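Local coordinates for protein polyguluronate lyase (PDB 1UAI) that probably cleaves the poly-alpha-L-guluronate blocks of alginate as a lyase, using a single-chain jelly-roll beta-sandwich, at residues Ala58-Val63 / Ala198-Ser203; Phe99-Asn104 / Gly212-Tyr217. All coordinates share one frame; numbering follows the deposited sequence.

How the contacts relate
Contact 1 sits toward the edge of the jelly roll, partly buried, and contact 2 deep inside it, their centres about 19 Å apart. Both reach the same antiparallel sheet, in which strands 54-59 and 211-223 are neighbours; the two contacts meet where Ala58 N lies 3.0 Å from Gly212 O, a probable hydrogen bond. In contact 2 two adjacent strands of that sheet, 95-105 and 211-223, pair through regular backbone bonds, with mostly apolar side chains and the carboxylate of Glu101 on one face, and a polar network beside Ala102 on the other. Contact 1 instead joins the turn after strand 54-59 to the disulfide-bearing loop 198-203, largely through van der Waals packing around Val60, the loop being shaped by its own asparagines.

Contact 1: Ala58-Val63 / Ala198-Ser203; sequences AAVNGV and ANCSNS
Val60 pushes its branched side chain against the 198-203 loop, CB lying over the backbone of Asn199 and the two methyls parting to reach different neighbours. Val60 CG1 meets Ser203 OG at 3.6 Å and Ala198 CB at 4.1 Å, while its CG2 approaches Cys200 SG at 4.0 Å. That sulfur, bonded to Cys206, also lies against the CA and CB of Asn61. Val60 O comes 3.2 Å from Asn199 CA in a CA-H...O contact. Val60 belongs to a type I beta turn, Ala59 to Gly62, that follows strand 54-59 of the jelly-roll sandwich and faces a loop that links strands 194-196 and 211-223. Asparagines shape that loop from within. With CG of Asn199 set between its backbone N and carbonyl carbon (chi1 55°), its OD1 takes Ser201 N at 2.8 Å, an Asx turn, and also Ser201 OG at 2.6 Å, the hydroxyl lying in the carbonyl plane on a lone pair. Asn202 OD1 reaches back to accept from Asn199 N at 3.0 Å, in a nearly straight bond. Ser203 OG, though it touches the valine methyl, has its polar partners in Glu108 O and Asn210 ND2. Ala198 O is buried here without a polar partner.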
ATOM      1  N   ALA A  58       7.578  -7.504  -1.574  1.00  5.05           N
ATOM      2  CA  ALA A  58       8.671  -6.984  -0.761  1.00  4.70           C
ATOM      3  C   ALA A  58       9.094  -8.071   0.223  1.00  4.29           C
ATOM      4  O   ALA A  58       8.311  -8.490   1.080  1.00  4.99           O
ATOM      5  CB  ALA A  58       8.237  -5.727  -0.012  1.00  5.50           C
ATOM      6  N   ALA A  59      10.335  -8.531   0.079  1.00  4.76           N
ATOM      7  CA  ALA A  59      10.888  -9.578   0.933  1.00  5.07           C
ATOM      8  C   ALA A  59      11.486  -8.994   2.207  1.00  5.58           C
ATOM      9  O   ALA A  59      11.842  -7.820   2.253  1.00  5.61           O
ATOM     10  CB  ALA A  59      11.942 -10.368   0.168  1.00  6.27           C
ATOM     11  N   VAL A  60      11.615  -9.828   3.233  1.00  5.61           N
ATOM     12  CA  VAL A  60      12.135  -9.373   4.518  1.00  5.81           C
ATOM     13  C   VAL A  60      13.553  -8.813   4.482  1.00  5.94           C
ATOM     14  O   VAL A  60      13.942  -8.053   5.370  1.00  6.40           O
ATOM     15  CB  VAL A  60      12.067 -10.500   5.579  1.00  6.45           C
ATOM     16  CG1 VAL A  60      10.632 -10.993   5.710  1.00  6.50           C
ATOM     17  CG2 VAL A  60      13.002 -11.645   5.206  1.00  6.79           C
ATOM     18  N   ASN A  61      14.321  -9.181   3.460  1.00  6.06           N
ATOM     19  CA  ASN A  61      15.694  -8.701   3.325  1.00  6.80           C
ATOM     20  C   ASN A  61      15.751  -7.513   2.368  1.00  7.08           C
ATOM     21  O   ASN A  61      16.827  -7.104   1.933  1.00  7.75           O
ATOM     22  CB  ASN A  61      16.597  -9.825   2.808  1.00  8.00           C
ATOM     23  CG  ASN A  61      16.259 -10.234   1.388  1.00  7.57           C
ATOM     24  OD1 ASN A  61      15.157  -9.980   0.904  1.00  8.30           O
ATOM     25  ND2 ASN A  61      17.205 -10.880   0.716  1.00  8.47           N
ATOM     26  N   GLY A  62      14.586  -6.956   2.051  1.00  7.19           N
ATOM     27  CA  GLY A  62      14.528  -5.830   1.138  1.00  7.78           C
ATOM     28  C   GLY A  62      15.214  -4.579   1.644  1.00  7.08           C
ATOM     29  O   GLY A  62      15.426  -4.404   2.848  1.00  7.54           O
ATOM     30  N   VAL A  63      15.565  -3.704   0.710  1.00  6.91           N
ATOM     31  CA  VAL A  63      16.220  -2.451   1.041  1.00  7.90           C
ATOM     32  C   VAL A  63      15.230  -1.552   1.772  1.00  8.27           C
ATOM     33  O   VAL A  63      14.062  -1.452   1.387  1.00  8.11           O
ATOM     34  CB  VAL A  63      16.717  -1.740  -0.240  1.00  8.00           C
ATOM     35  CG1 VAL A  63      17.324  -0.388   0.107  1.00  8.72           C
ATOM     36  CG2 VAL A  63      17.740  -2.615  -0.949  1.00  8.62           C
ATOM     37  N   ALA A 198       7.970  -6.917   8.361  1.00  6.86           N
ATOM     38  CA  ALA A 198       8.934  -7.864   8.894  1.00  7.24           C
ATOM     39  C   ALA A 198      10.248  -7.678   8.157  1.00  6.69           C
ATOM     40  O   ALA A 198      10.262  -7.319   6.978  1.00  6.83           O
ATOM     41  CB  ALA A 198       8.429  -9.294   8.716  1.00  8.47           C
ATOM     42  N   ASN A 199      11.353  -7.878   8.866  1.00  6.40           N
ATOM     43  CA  ASN A 199      12.669  -7.786   8.257  1.00  6.27           C
ATOM     44  C   ASN A 199      13.512  -8.918   8.831  1.00  6.02           C
ATOM     45  O   ASN A 199      12.993  -9.782   9.540  1.00  6.45           O
ATOM     46  CB  ASN A 199      13.319  -6.413   8.499  1.00  7.80           C
ATOM     47  CG  ASN A 199      13.392  -6.044   9.959  1.00  7.67           C
ATOM     48  OD1 ASN A 199      13.658  -6.887  10.808  1.00  7.98           O
ATOM     49  ND2 ASN A 199      13.180  -4.767  10.258  1.00  9.94           N
ATOM     50  N   CYS A 200      14.802  -8.931   8.531  1.00  6.43           N
ATOM     51  CA  CYS A 200      15.645 -10.016   9.011  1.00  7.13           C
ATOM     52  C   CYS A 200      15.885 -10.066  10.516  1.00  7.23           C
ATOM     53  O   CYS A 200      16.427 -11.046  11.026  1.00  7.80           O
ATOM     54  CB  CYS A 200      16.959 -10.013   8.230  1.00  8.19           C
ATOM     55  SG  CYS A 200      16.646 -10.433   6.483  1.00  8.67           S
ATOM     56  N   SER A 201      15.465  -9.028  11.233  1.00  7.51           N
ATOM     57  CA  SER A 201      15.636  -9.017  12.681  1.00  7.48           C
ATOM     58  C   SER A 201      14.516  -9.797  13.366  1.00  7.23           C
ATOM     59  O   SER A 201      14.706 -10.321  14.465  1.00  8.41           O
ATOM     60  CB  SER A 201      15.653  -7.583  13.219  1.00  8.52           C
ATOM     61  OG  SER A 201      14.345  -7.037  13.287  1.00  8.60           O
ATOM     62  N   ASN A 202      13.349  -9.882  12.728  1.00  7.36           N
ATOM     63  CA  ASN A 202      12.230 -10.601  13.331  1.00  6.61           C
ATOM     64  C   ASN A 202      11.557 -11.648  12.449  1.00  6.39           C
ATOM     65  O   ASN A 202      10.462 -12.119  12.762  1.00  6.61           O
ATOM     66  CB  ASN A 202      11.175  -9.618  13.862  1.00  6.67           C
ATOM     67  CG  ASN A 202      10.757  -8.583  12.835  1.00  5.95           C
ATOM     68  OD1 ASN A 202      10.828  -8.817  11.627  1.00  6.79           O
ATOM     69  ND2 ASN A 202      10.295  -7.431  13.316  1.00  6.79           N
ATOM     70  N   SER A 203      12.216 -12.018  11.356  1.00  6.81           N
ATOM     71  CA  SER A 203      11.693 -13.034  10.451  1.00  7.46           C
ATOM     72  C   SER A 203      12.853 -13.772   9.801  1.00  7.16           C
ATOM     73  O   SER A 203      13.820 -13.157   9.357  1.00  9.64           O
ATOM     74  CB  SER A 203      10.819 -12.404   9.362  1.00  7.04           C
ATOM     75  OG  SER A 203      10.368 -13.389   8.443  1.00  7.70           O
TER

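Contact 2: Phe99-Asn104 / Gly212-Tyr217; sequences FREAFN and GQVSLY
Segments 99-104 and 212-217, parts of strands 95-105 and 211-223, run antiparallel, the segment axes 4.6 Å apart at closest approach, with Ala102 and Ser215 as a hydrogen-bonded pair flanked by the non-hydrogen-bonded pairs Glu101-Leu216 and Phe103-Val214. They are central neighbours in one sheet of the jelly-roll beta-sandwich. Arg100 O and Gln213 O extend the pairing by accepting from Tyr217 N and Asn104 N. Phe103 and Val214 lie side by side on one face, Phe103 CD1 3.7 Å from Val214 CG2, and both pack on Leu113 of strand 112-119 in the other sheet. Val214 CG1, anti to the backbone N (chi1 172°), comes 3.7 Å from Glu101 OE1. Leu216 CD1 settles 3.5 Å from Arg100 O and near Glu101 CB. Across the sheet, Tyr217 brings its ring edge up to Ala102 CB. Asn104 OD1 is gripped twice: Ser215 OG donates at 2.7 Å, tilted 19° from the carbonyl plane, and Gln213 NE2 donates at 3.2 Å from above it, the two amide planes standing 79° apart. Gln213 OE1 is held in turn by Arg57. A water in the plane of the Tyr217 ring accepts from Asn104 ND2 at 2.9 Å and lies 2.6 Å from Tyr217 OH.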
ATOM      1  N   PHE A  99      -9.987   1.039  -3.740  1.00  6.01           N
ATOM      2  CA  PHE A  99      -9.035   0.091  -4.286  1.00  6.04           C
ATOM      3  C   PHE A  99      -9.546  -1.329  -4.145  1.00  5.70           C
ATOM      4  O   PHE A  99     -10.379  -1.622  -3.286  1.00  6.22           O
ATOM      5  CB  PHE A  99      -7.681   0.233  -3.574  1.00  7.39           C
ATOM      6  CG  PHE A  99      -7.714  -0.131  -2.112  1.00  6.19           C
ATOM      7  CD1 PHE A  99      -7.466  -1.438  -1.697  1.00  6.97           C
ATOM      8  CD2 PHE A  99      -8.014   0.830  -1.149  1.00  6.59           C
ATOM      9  CE1 PHE A  99      -7.518  -1.779  -0.348  1.00  6.83           C
ATOM     10  CE2 PHE A  99      -8.068   0.498   0.199  1.00  6.78           C
ATOM     11  CZ  PHE A  99      -7.821  -0.808   0.602  1.00  6.49           C
ATOM     12  N   ARG A 100      -9.074  -2.199  -5.027  1.00  5.41           N
ATOM     13  CA  ARG A 100      -9.425  -3.608  -4.972  1.00  5.22           C
ATOM     14  C   ARG A 100      -8.097  -4.329  -4.959  1.00  4.76           C
ATOM     15  O   ARG A 100      -7.272  -4.134  -5.851  1.00  5.47           O
ATOM     16  CB  ARG A 100     -10.245  -4.034  -6.187  1.00  7.43           C
ATOM     17  CG  ARG A 100     -11.662  -3.510  -6.154  1.00  9.59           C
ATOM     18  CD  ARG A 100     -12.474  -3.990  -7.336  1.00 12.70           C
ATOM     19  NE  ARG A 100     -13.750  -3.288  -7.405  1.00 15.92           N
ATOM     20  CZ  ARG A 100     -14.619  -3.412  -8.400  1.00 15.88           C
ATOM     21  NH1 ARG A 100     -14.351  -4.219  -9.418  1.00 18.39           N
ATOM     22  NH2 ARG A 100     -15.751  -2.722  -8.382  1.00 17.70           N
ATOM     23  N   GLU A 101      -7.874  -5.145  -3.937  1.00  4.90           N
ATOM     24  CA  GLU A 101      -6.617  -5.858  -3.840  1.00  4.73           C
ATOM     25  C   GLU A 101      -6.793  -7.179  -3.127  1.00  4.89           C
ATOM     26  O   GLU A 101      -7.855  -7.477  -2.572  1.00  5.08           O
ATOM     27  CB  GLU A 101      -5.581  -5.019  -3.077  1.00  6.69           C
ATOM     28  CG  GLU A 101      -5.908  -4.812  -1.599  1.00  7.16           C
ATOM     29  CD  GLU A 101      -4.862  -3.980  -0.866  1.00  6.31           C
ATOM     30  OE1 GLU A 101      -4.138  -3.207  -1.534  1.00  6.69           O
ATOM     31  OE2 GLU A 101      -4.769  -4.079   0.378  1.00  6.69           O
ATOM     32  N   ALA A 102      -5.736  -7.975  -3.166  1.00  4.98           N
ATOM     33  CA  ALA A 102      -5.711  -9.252  -2.484  1.00  4.95           C
ATOM     34  C   ALA A 102      -4.315  -9.424  -1.907  1.00  5.11           C
ATOM     35  O   ALA A 102      -3.325  -9.034  -2.533  1.00  5.31           O
ATOM     36  CB  ALA A 102      -6.014 -10.391  -3.454  1.00  6.03           C
ATOM     37  N   PHE A 103      -4.240  -9.968  -0.697  1.00  4.85           N
ATOM     38  CA  PHE A 103      -2.955 -10.256  -0.069  1.00  5.06           C
ATOM     39  C   PHE A 103      -2.659 -11.671  -0.579  1.00  4.85           C
ATOM     40  O   PHE A 103      -3.490 -12.570  -0.420  1.00  6.00           O
ATOM     41  CB  PHE A 103      -3.084 -10.253   1.457  1.00  4.51           C
ATOM     42  CG  PHE A 103      -3.370  -8.893   2.046  1.00  4.32           C
ATOM     43  CD1 PHE A 103      -2.335  -8.007   2.334  1.00  5.09           C
ATOM     44  CD2 PHE A 103      -4.678  -8.505   2.324  1.00  4.48           C
ATOM     45  CE1 PHE A 103      -2.600  -6.754   2.893  1.00  5.01           C
ATOM     46  CE2 PHE A 103      -4.951  -7.258   2.881  1.00  5.59           C
ATOM     47  CZ  PHE A 103      -3.910  -6.382   3.167  1.00  6.04           C
ATOM     48  N   ASN A 104      -1.491 -11.866  -1.185  1.00  5.49           N
ATOM     49  CA  ASN A 104      -1.134 -13.166  -1.760  1.00  5.94           C
ATOM     50  C   ASN A 104      -0.134 -13.998  -0.979  1.00  6.27           C
ATOM     51  O   ASN A 104      -0.137 -15.225  -1.072  1.00  7.07           O
ATOM     52  CB  ASN A 104      -0.514 -12.997  -3.154  1.00  6.03           C
ATOM     53  CG  ASN A 104      -1.319 -12.111  -4.072  1.00  5.95           C
ATOM     54  OD1 ASN A 104      -0.783 -11.150  -4.632  1.00  6.26           O
ATOM     55  ND2 ASN A 104      -2.595 -12.433  -4.259  1.00  6.89           N
ATOM     56  N   GLY A 212       6.217 -10.652   1.525  1.00  5.80           N
ATOM     57  CA  GLY A 212       4.828 -10.263   1.558  1.00  4.94           C
ATOM     58  C   GLY A 212       4.520  -9.839   0.129  1.00  4.74           C
ATOM     59  O   GLY A 212       5.379  -9.274  -0.558  1.00  5.02           O
ATOM     60  N   GLN A 213       3.312 -10.131  -0.337  1.00  4.28           N
ATOM     61  CA  GLN A 213       2.913  -9.756  -1.687  1.00  5.13           C
ATOM     62  C   GLN A 213       1.444  -9.386  -1.723  1.00  4.40           C
ATOM     63  O   GLN A 213       0.613 -10.025  -1.075  1.00  4.75           O
ATOM     64  CB  GLN A 213       3.167 -10.902  -2.671  1.00  4.89           C
ATOM     65  CG  GLN A 213       2.678 -10.607  -4.088  1.00  5.23           C
ATOM     66  CD  GLN A 213       3.042 -11.703  -5.068  1.00  6.38           C
ATOM     67  OE1 GLN A 213       4.218 -11.996  -5.274  1.00  6.90           O
ATOM     68  NE2 GLN A 213       2.033 -12.314  -5.676  1.00  6.81           N
ATOM     69  N   VAL A 214       1.146  -8.342  -2.487  1.00  4.98           N
ATOM     70  CA  VAL A 214      -0.209  -7.843  -2.666  1.00  4.63           C
ATOM     71  C   VAL A 214      -0.445  -7.629  -4.160  1.00  4.94           C
ATOM     72  O   VAL A 214       0.461  -7.213  -4.883  1.00  5.91           O
ATOM     73  CB  VAL A 214      -0.404  -6.479  -1.951  1.00  5.46           C
ATOM     74  CG1 VAL A 214      -1.750  -5.877  -2.318  1.00  7.71           C
ATOM     75  CG2 VAL A 214      -0.294  -6.656  -0.448  1.00  5.92           C
ATOM     76  N   SER A 215      -1.656  -7.929  -4.618  1.00  5.22           N
ATOM     77  CA  SER A 215      -2.026  -7.715  -6.012  1.00  5.55           C
ATOM     78  C   SER A 215      -3.103  -6.638  -6.011  1.00  5.62           C
ATOM     79  O   SER A 215      -4.095  -6.737  -5.285  1.00  5.72           O
ATOM     80  CB  SER A 215      -2.562  -9.001  -6.646  1.00  6.27           C
ATOM     81  OG  SER A 215      -1.514  -9.923  -6.889  1.00  7.28           O
ATOM     82  N   LEU A 216      -2.887  -5.607  -6.820  1.00  5.10           N
ATOM     83  CA  LEU A 216      -3.803  -4.478  -6.918  1.00  4.78           C
ATOM     84  C   LEU A 216      -4.532  -4.527  -8.257  1.00  5.12           C
ATOM     85  O   LEU A 216      -3.910  -4.489  -9.319  1.00  5.40           O
ATOM     86  CB  LEU A 216      -2.999  -3.186  -6.780  1.00  5.51           C
ATOM     87  CG  LEU A 216      -3.718  -1.857  -6.561  1.00  6.37           C
ATOM     88  CD1 LEU A 216      -4.620  -1.943  -5.341  1.00  7.55           C
ATOM     89  CD2 LEU A 216      -2.678  -0.760  -6.374  1.00  6.02           C
ATOM     90  N   TYR A 217      -5.859  -4.595  -8.185  1.00  5.21           N
ATOM     91  CA  TYR A 217      -6.717  -4.711  -9.361  1.00  5.42           C
ATOM     92  C   TYR A 217      -7.455  -3.450  -9.778  1.00  5.61           C
ATOM     93  O   TYR A 217      -7.808  -3.291 -10.947  1.00  6.56           O
ATOM     94  CB  TYR A 217      -7.714  -5.843  -9.116  1.00  6.08           C
ATOM     95  CG  TYR A 217      -7.022  -7.176  -8.988  1.00  6.34           C
ATOM     96  CD1 TYR A 217      -6.561  -7.837 -10.122  1.00  6.93           C
ATOM     97  CD2 TYR A 217      -6.753  -7.738  -7.738  1.00  7.28           C
ATOM     98  CE1 TYR A 217      -5.846  -9.016 -10.028  1.00  9.18           C
ATOM     99  CE2 TYR A 217      -6.030  -8.930  -7.631  1.00  7.40           C
ATOM    100  CZ  TYR A 217      -5.580  -9.558  -8.786  1.00  7.81           C
ATOM    101  OH  TYR A 217      -4.840 -10.716  -8.720  1.00  9.72           O
TER
HETATM  102  O   HOH W   1      -4.452 -12.087  -6.491  1.00 10.22           O